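Local coordinates for RagB/SusD family nutrient uptake outer membrane protein (Bacteroides thetaiotaomicron, PDB 7KV2) that probably binds beta-glucan at the bacterial cell surface, as a SusD-family glycan-binding protein of an outer-membrane nutrient uptake system, at residues 273-278 with 400-405; 404-409 with 454-459. All blocks are in the same frame, centred on the assembly; numbering follows the deposited sequence.

Contact 1. Residues 273-278 with 400-405. With NA (sodium ion), chain G.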
loop_
_atom_site.group_PDB
_atom_site.type_symbol
_atom_site.label_atom_id
_atom_site.label_comp_id
_atom_site.label_asym_id
_atom_site.label_seq_id
_atom_site.Cartn_x
_atom_site.Cartn_y
_atom_site.Cartn_z
ATOM N N SER A 273 -6.246 -0.227 13.037
ATOM C CA SER A 273 -6.325 0.432 11.707
ATOM C C SER A 273 -6.286 1.938 11.893
ATOM O O SER A 273 -7.183 2.462 12.569
ATOM C CB SER A 273 -7.554 0.070 10.883
ATOM O OG SER A 273 -7.855 -1.295 10.957
ATOM N N ILE A 274 -5.292 2.597 11.295
ATOM C CA ILE A 274 -5.194 4.081 11.143
ATOM C C ILE A 274 -5.772 4.487 9.781
ATOM O O ILE A 274 -6.570 5.461 9.705
ATOM C CB ILE A 274 -3.746 4.550 11.356
ATOM C CG1 ILE A 274 -3.345 4.293 12.810
ATOM C CG2 ILE A 274 -3.572 6.003 10.925
ATOM C CD1 ILE A 274 -1.877 4.333 13.081
ATOM N N PHE A 275 -5.461 3.748 8.716
ATOM C CA PHE A 275 -6.049 4.069 7.397
ATOM C C PHE A 275 -6.111 2.813 6.528
ATOM O O PHE A 275 -5.117 2.071 6.462
ATOM C CB PHE A 275 -5.267 5.221 6.766
ATOM C CG PHE A 275 -6.004 5.925 5.661
ATOM C CD1 PHE A 275 -7.191 6.599 5.927
ATOM C CD2 PHE A 275 -5.545 5.873 4.344
ATOM C CE1 PHE A 275 -7.882 7.242 4.912
ATOM C CE2 PHE A 275 -6.239 6.521 3.329
ATOM C CZ PHE A 275 -7.415 7.185 3.614
ATOM N N GLU A 276 -7.242 2.683 5.851
ATOM C CA GLU A 276 -7.520 1.635 4.818
ATOM C C GLU A 276 -8.152 2.311 3.613
ATOM O O GLU A 276 -8.769 3.374 3.754
ATOM C CB GLU A 276 -8.427 0.524 5.330
ATOM C CG GLU A 276 -8.059 0.067 6.719
ATOM C CD GLU A 276 -8.818 -1.159 7.216
ATOM O OE1 GLU A 276 -9.628 -1.733 6.453
ATOM O OE2 GLU A 276 -8.571 -1.537 8.366
ATOM N N ILE A 277 -7.996 1.662 2.468
ATOM C CA ILE A 277 -8.794 1.948 1.273
ATOM C C ILE A 277 -9.937 0.946 1.249
ATOM O O ILE A 277 -9.679 -0.274 1.228
ATOM C CB ILE A 277 -7.900 1.903 0.030
ATOM C CG1 ILE A 277 -6.853 3.017 0.137
ATOM C CG2 ILE A 277 -8.780 2.002 -1.213
ATOM C CD1 ILE A 277 -5.830 3.015 -0.977
ATOM N N ASN A 278 -11.159 1.467 1.250
ATOM C CA ASN A 278 -12.405 0.656 1.357
ATOM C C ASN A 278 -12.683 -0.044 0.043
ATOM O O ASN A 278 -12.666 0.632 -0.998
ATOM C CB ASN A 278 -13.606 1.520 1.707
ATOM C CG ASN A 278 -13.514 2.053 3.115
ATOM O OD1 ASN A 278 -12.866 1.444 3.943
ATOM N ND2 ASN A 278 -14.060 3.235 3.354
ATOM N N LEU A 400 -7.769 -2.544 1.480
ATOM C CA LEU A 400 -6.284 -2.461 1.417
ATOM C C LEU A 400 -5.827 -1.723 2.667
ATOM O O LEU A 400 -6.155 -0.531 2.816
ATOM C CB LEU A 400 -5.821 -1.798 0.107
ATOM C CG LEU A 400 -4.310 -1.764 -0.013
ATOM C CD1 LEU A 400 -3.730 -3.170 -0.128
ATOM C CD2 LEU A 400 -3.893 -0.891 -1.199
ATOM N N ARG A 401 -5.135 -2.428 3.578
ATOM C CA ARG A 401 -4.625 -1.768 4.806
ATOM C C ARG A 401 -3.448 -0.852 4.424
ATOM O O ARG A 401 -2.474 -1.323 3.864
ATOM C CB ARG A 401 -4.230 -2.815 5.836
ATOM C CG ARG A 401 -5.414 -3.401 6.604
ATOM C CD ARG A 401 -6.344 -4.249 5.737
ATOM N NE ARG A 401 -7.206 -5.069 6.606
ATOM C CZ ARG A 401 -8.192 -5.851 6.171
ATOM N NH1 ARG A 401 -8.491 -5.915 4.885
ATOM N NH2 ARG A 401 -8.895 -6.541 7.045
ATOM N N ILE A 402 -3.499 0.424 4.744
ATOM C CA ILE A 402 -2.423 1.395 4.408
ATOM C C ILE A 402 -1.536 1.634 5.640
ATOM O O ILE A 402 -0.332 1.340 5.553
ATOM C CB ILE A 402 -3.044 2.704 3.857
ATOM C CG1 ILE A 402 -3.948 2.453 2.646
ATOM C CG2 ILE A 402 -1.949 3.706 3.551
ATOM C CD1 ILE A 402 -3.243 1.738 1.491
ATOM N N TYR A 403 -2.134 2.071 6.769
ATOM C CA TYR A 403 -1.420 2.371 8.037
ATOM C C TYR A 403 -2.031 1.572 9.183
ATOM O O TYR A 403 -3.283 1.642 9.429
ATOM C CB TYR A 403 -1.458 3.853 8.390
ATOM C CG TYR A 403 -0.807 4.701 7.349
ATOM C CD1 TYR A 403 0.508 4.474 6.961
ATOM C CD2 TYR A 403 -1.471 5.801 6.820
ATOM C CE1 TYR A 403 1.130 5.277 6.001
ATOM C CE2 TYR A 403 -0.845 6.613 5.889
ATOM C CZ TYR A 403 0.462 6.372 5.500
ATOM O OH TYR A 403 1.008 7.160 4.515
ATOM N N ARG A 404 -1.159 0.799 9.831
ATOM C CA ARG A 404 -1.517 -0.017 11.013
ATOM C C ARG A 404 -0.691 0.496 12.187
ATOM O O ARG A 404 0.429 0.969 11.979
ATOM C CB ARG A 404 -1.251 -1.495 10.788
ATOM C CG ARG A 404 -2.007 -2.041 9.585
ATOM C CD ARG A 404 -2.062 -3.551 9.505
ATOM N NE ARG A 404 -0.829 -4.242 9.114
ATOM C CZ ARG A 404 -0.003 -4.895 9.936
ATOM N NH1 ARG A 404 -0.205 -4.917 11.255
ATOM N NH2 ARG A 404 1.030 -5.547 9.435
ATOM N N TYR A 405 -1.221 0.326 13.383
ATOM C CA TYR A 405 -0.572 0.835 14.606
ATOM C C TYR A 405 0.799 0.192 14.810
ATOM O O TYR A 405 1.638 0.815 15.410
ATOM C CB TYR A 405 -1.470 0.560 15.797
ATOM C CG TYR A 405 -1.016 1.132 17.117
ATOM C CD1 TYR A 405 -1.065 2.485 17.371
ATOM C CD2 TYR A 405 -0.659 0.294 18.154
ATOM C CE1 TYR A 405 -0.742 2.992 18.626
ATOM C CE2 TYR A 405 -0.321 0.779 19.403
ATOM C CZ TYR A 405 -0.369 2.129 19.648
ATOM O OH TYR A 405 -0.078 2.568 20.910
HETATM NA NA NA G . -2.451 3.816 21.737
HETATM O O HOH W 1 -7.444 -4.028 9.325
HETATM O O HOH W 2 -2.735 2.625 23.619
#

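Contact 2. Residues 404-409 with 454-459. With NA (sodium ion), chain G.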
loop_
_atom_site.group_PDB
_atom_site.type_symbol
_atom_site.label_atom_id
_atom_site.label_comp_id
_atom_site.label_asym_id
_atom_site.label_seq_id
_atom_site.Cartn_x
_atom_site.Cartn_y
_atom_site.Cartn_z
ATOM N N ARG A 404 -1.159 0.799 9.831
ATOM C CA ARG A 404 -1.517 -0.017 11.013
ATOM C C ARG A 404 -0.691 0.496 12.187
ATOM O O ARG A 404 0.429 0.969 11.979
ATOM C CB ARG A 404 -1.251 -1.495 10.788
ATOM C CG ARG A 404 -2.007 -2.041 9.585
ATOM C CD ARG A 404 -2.062 -3.551 9.505
ATOM N NE ARG A 404 -0.829 -4.242 9.114
ATOM C CZ ARG A 404 -0.003 -4.895 9.936
ATOM N NH1 ARG A 404 -0.205 -4.917 11.255
ATOM N NH2 ARG A 404 1.030 -5.547 9.435
ATOM N N TYR A 405 -1.221 0.326 13.383
ATOM C CA TYR A 405 -0.572 0.835 14.606
ATOM C C TYR A 405 0.799 0.192 14.810
ATOM O O TYR A 405 1.638 0.815 15.410
ATOM C CB TYR A 405 -1.470 0.560 15.797
ATOM C CG TYR A 405 -1.016 1.132 17.117
ATOM C CD1 TYR A 405 -1.065 2.485 17.371
ATOM C CD2 TYR A 405 -0.659 0.294 18.154
ATOM C CE1 TYR A 405 -0.742 2.992 18.626
ATOM C CE2 TYR A 405 -0.321 0.779 19.403
ATOM C CZ TYR A 405 -0.369 2.129 19.648
ATOM O OH TYR A 405 -0.078 2.568 20.910
ATOM N N SER A 406 1.048 -1.041 14.373
ATOM C CA SER A 406 2.415 -1.614 14.495
ATOM C C SER A 406 3.427 -0.724 13.738
ATOM O O SER A 406 4.591 -0.624 14.164
ATOM C CB SER A 406 2.433 -3.035 14.042
ATOM O OG SER A 406 2.097 -3.119 12.679
ATOM N N GLU A 407 2.996 -0.040 12.676
ATOM C CA GLU A 407 3.863 0.891 11.951
ATOM C C GLU A 407 4.117 2.139 12.788
ATOM O O GLU A 407 5.272 2.658 12.749
ATOM C CB GLU A 407 3.281 1.270 10.599
ATOM C CG GLU A 407 4.336 1.926 9.749
ATOM C CD GLU A 407 4.036 2.175 8.290
ATOM O OE1 GLU A 407 2.890 1.923 7.839
ATOM O OE2 GLU A 407 4.998 2.682 7.603
ATOM N N THR A 408 3.096 2.617 13.500
ATOM C CA THR A 408 3.275 3.729 14.452
ATOM C C THR A 408 4.382 3.363 15.459
ATOM O O THR A 408 5.265 4.174 15.694
ATOM C CB THR A 408 1.965 4.020 15.190
ATOM O OG1 THR A 408 0.897 4.189 14.267
ATOM C CG2 THR A 408 2.084 5.265 16.033
ATOM N N LEU A 409 4.278 2.200 16.094
ATOM C CA LEU A 409 5.224 1.748 17.144
ATOM C C LEU A 409 6.640 1.606 16.559
ATOM O O LEU A 409 7.617 2.078 17.203
ATOM C CB LEU A 409 4.733 0.431 17.748
ATOM C CG LEU A 409 3.487 0.472 18.643
ATOM C CD1 LEU A 409 2.996 -0.932 18.921
ATOM C CD2 LEU A 409 3.729 1.189 19.961
ATOM N N HIS A 454 10.243 -5.776 8.252
ATOM C CA HIS A 454 10.347 -6.793 7.195
ATOM C C HIS A 454 9.401 -7.963 7.541
ATOM O O HIS A 454 8.691 -8.433 6.659
ATOM C CB HIS A 454 11.819 -7.234 7.074
ATOM C CG HIS A 454 12.070 -8.122 5.911
ATOM N ND1 HIS A 454 13.218 -8.877 5.801
ATOM C CD2 HIS A 454 11.337 -8.356 4.803
ATOM C CE1 HIS A 454 13.195 -9.533 4.662
ATOM N NE2 HIS A 454 12.028 -9.255 4.030
ATOM N N LEU A 455 9.443 -8.411 8.790
ATOM C CA LEU A 455 8.612 -9.538 9.293
ATOM C C LEU A 455 7.130 -9.111 9.321
ATOM O O LEU A 455 6.277 -9.960 9.042
ATOM C CB LEU A 455 9.101 -9.889 10.706
ATOM C CG LEU A 455 10.499 -10.515 10.818
ATOM C CD1 LEU A 455 10.888 -10.703 12.280
ATOM C CD2 LEU A 455 10.560 -11.869 10.133
ATOM N N GLU A 456 6.866 -7.839 9.628
ATOM C CA GLU A 456 5.525 -7.294 9.960
ATOM C C GLU A 456 4.675 -6.991 8.707
ATOM O O GLU A 456 3.439 -7.147 8.768
ATOM C CB GLU A 456 5.718 -6.033 10.810
ATOM C CG GLU A 456 4.438 -5.435 11.324
ATOM C CD GLU A 456 3.609 -6.237 12.309
ATOM O OE1 GLU A 456 4.123 -7.236 12.871
ATOM O OE2 GLU A 456 2.412 -5.858 12.491
ATOM N N PHE A 457 5.282 -6.548 7.617
ATOM C CA PHE A 457 4.565 -5.891 6.498
ATOM C C PHE A 457 4.785 -6.568 5.144
ATOM O O PHE A 457 4.636 -5.906 4.145
ATOM C CB PHE A 457 5.003 -4.419 6.403
ATOM C CG PHE A 457 4.762 -3.596 7.645
ATOM C CD1 PHE A 457 3.475 -3.434 8.129
ATOM C CD2 PHE A 457 5.823 -3.036 8.351
ATOM C CE1 PHE A 457 3.243 -2.698 9.276
ATOM C CE2 PHE A 457 5.589 -2.291 9.502
ATOM C CZ PHE A 457 4.299 -2.130 9.959
ATOM N N VAL A 458 5.021 -7.852 5.077
ATOM C CA VAL A 458 5.153 -8.529 3.762
ATOM C C VAL A 458 3.886 -8.235 2.961
ATOM O O VAL A 458 2.781 -8.456 3.458
ATOM C CB VAL A 458 5.376 -10.037 3.880
ATOM C CG1 VAL A 458 5.237 -10.728 2.526
ATOM C CG2 VAL A 458 6.712 -10.382 4.567
ATOM N N GLY A 459 4.031 -7.772 1.718
ATOM C CA GLY A 459 2.887 -7.639 0.805
ATOM C C GLY A 459 2.064 -6.395 1.062
ATOM O O GLY A 459 1.018 -6.259 0.445
HETATM NA NA NA G . -2.451 3.816 21.737
HETATM O O HOH W 2 -2.735 2.625 23.619
#

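Contact 1. Residues 273-278 with 400-405
F275 and Y403 pair on the apolar face of a two-stranded antiparallel sheet, CB of F275 resting 3.8 Å from CD2 of the Y403 ring. This side is tightly packed. A chi1 of -161° turns the F275 ring away from its own N and alongside I402, whose CG2 sits over the centre of one face of the Y403 ring; CD1 of I402 also meets CD1 of I277 at 3.8 Å. Helix 217-231 closes over this face, M219 on F275 and E226 holding the Y403 hydroxyl. Two classic beta bulges follow each other in the ladder: I274 N and F275 N both donate to Y403 O, while I402 N and Y403 N share F275 O, Y403 N meeting a lone pair of F275 O in the carbonyl plane. The face bearing S273, E276 and R401 is also buried but polar, and a water replaces direct contact. Carboxylate and guanidinium run side by side, planes 18° apart, yet E276 OE1 stays 4.1 Å from R401 NE, above the guanidinium. The water lies 2.9 Å from E276 OE2 and accepts from R401 NE. S273 OG grips E276 OE2 at 2.7 Å, and R401 NH1 turns to N399 O. Past the strand, Y405 OH binds sodium with the carbonyls of I248, S250 and Y253.

Contact 2. Residues 404-409 with 454-459
E456 reaches from the last turn of helix 446-456 to R404, the last residue of strand 400-404, and S406, in the first turn of helix 405-417. Its CB lies 3.9 Å from CD2 of the neighbouring F457 ring. CG, which chi1 (-175°) carries away from the backbone N, sits above the centre of that ring's face, and a bend at chi2 (65°) then swings the carboxylate toward S406. CD comes within 3.5 Å of S406 OG. At the tip the two oxygens part company: OE1 pairs with R338, while E456 OE2 takes a hydrogen bond from S406 OG at 2.8 Å. R404 NH1 makes a salt bridge to E456 OE2 at 3.0 Å. These two donors approach OE2 from opposite faces of the carboxylate plane, and R404 NH2 adds a weak bond. R435 of helix 425-435 is a further salt-bridge partner of OE2, so the concentration of positive charge probably stabilises the ionised carboxylate.

The contact thus joins the C-terminal end of one helix to the first turn of another within the largely helical SusD fold, whose sequence families belong to the TPR clan. F457, the first residue to leave helical geometry, slips its ring between the two backbones. Its CE1 lies over one face of the R404 guanidinium, but with the planes 54° apart this is no parallel stack, and F457 CZ touches E407 CB at 3.6 Å. Replacing E456 by an alanine would probably leave S406 OG without this acceptor, cost R404, R338 and R435 a carboxylate mate, and take away the methylene over the F457 ring. R404 also pairs with E272 and E460, so three carboxylates engage its guanidinium. E407 sends its carboxylate past the F457 ring to K462 and R453.

Overall arrangement
From the N terminus the chain first builds a run of helices, among them 217-231, which packs on contact 1, and 237-249, which leads to the sodium site. Strand 273-277 follows and waits 121 residues, past a second two-stranded antiparallel sheet, 343-345 with 373-375, that encloses helix 346-355, before 400-404 returns to close contact 1. Contact 2 starts at the strand-to-helix junction and closes a shorter loop of 44 residues, including helix 425-435, when helix 446-456 ends beside it. The two loops are consecutive, neither nested nor crossed, and overlap at R404 and Y405. This junction ties together the short central sheet, the helices after it and the sodium site, with contact centres about 11 Å apart.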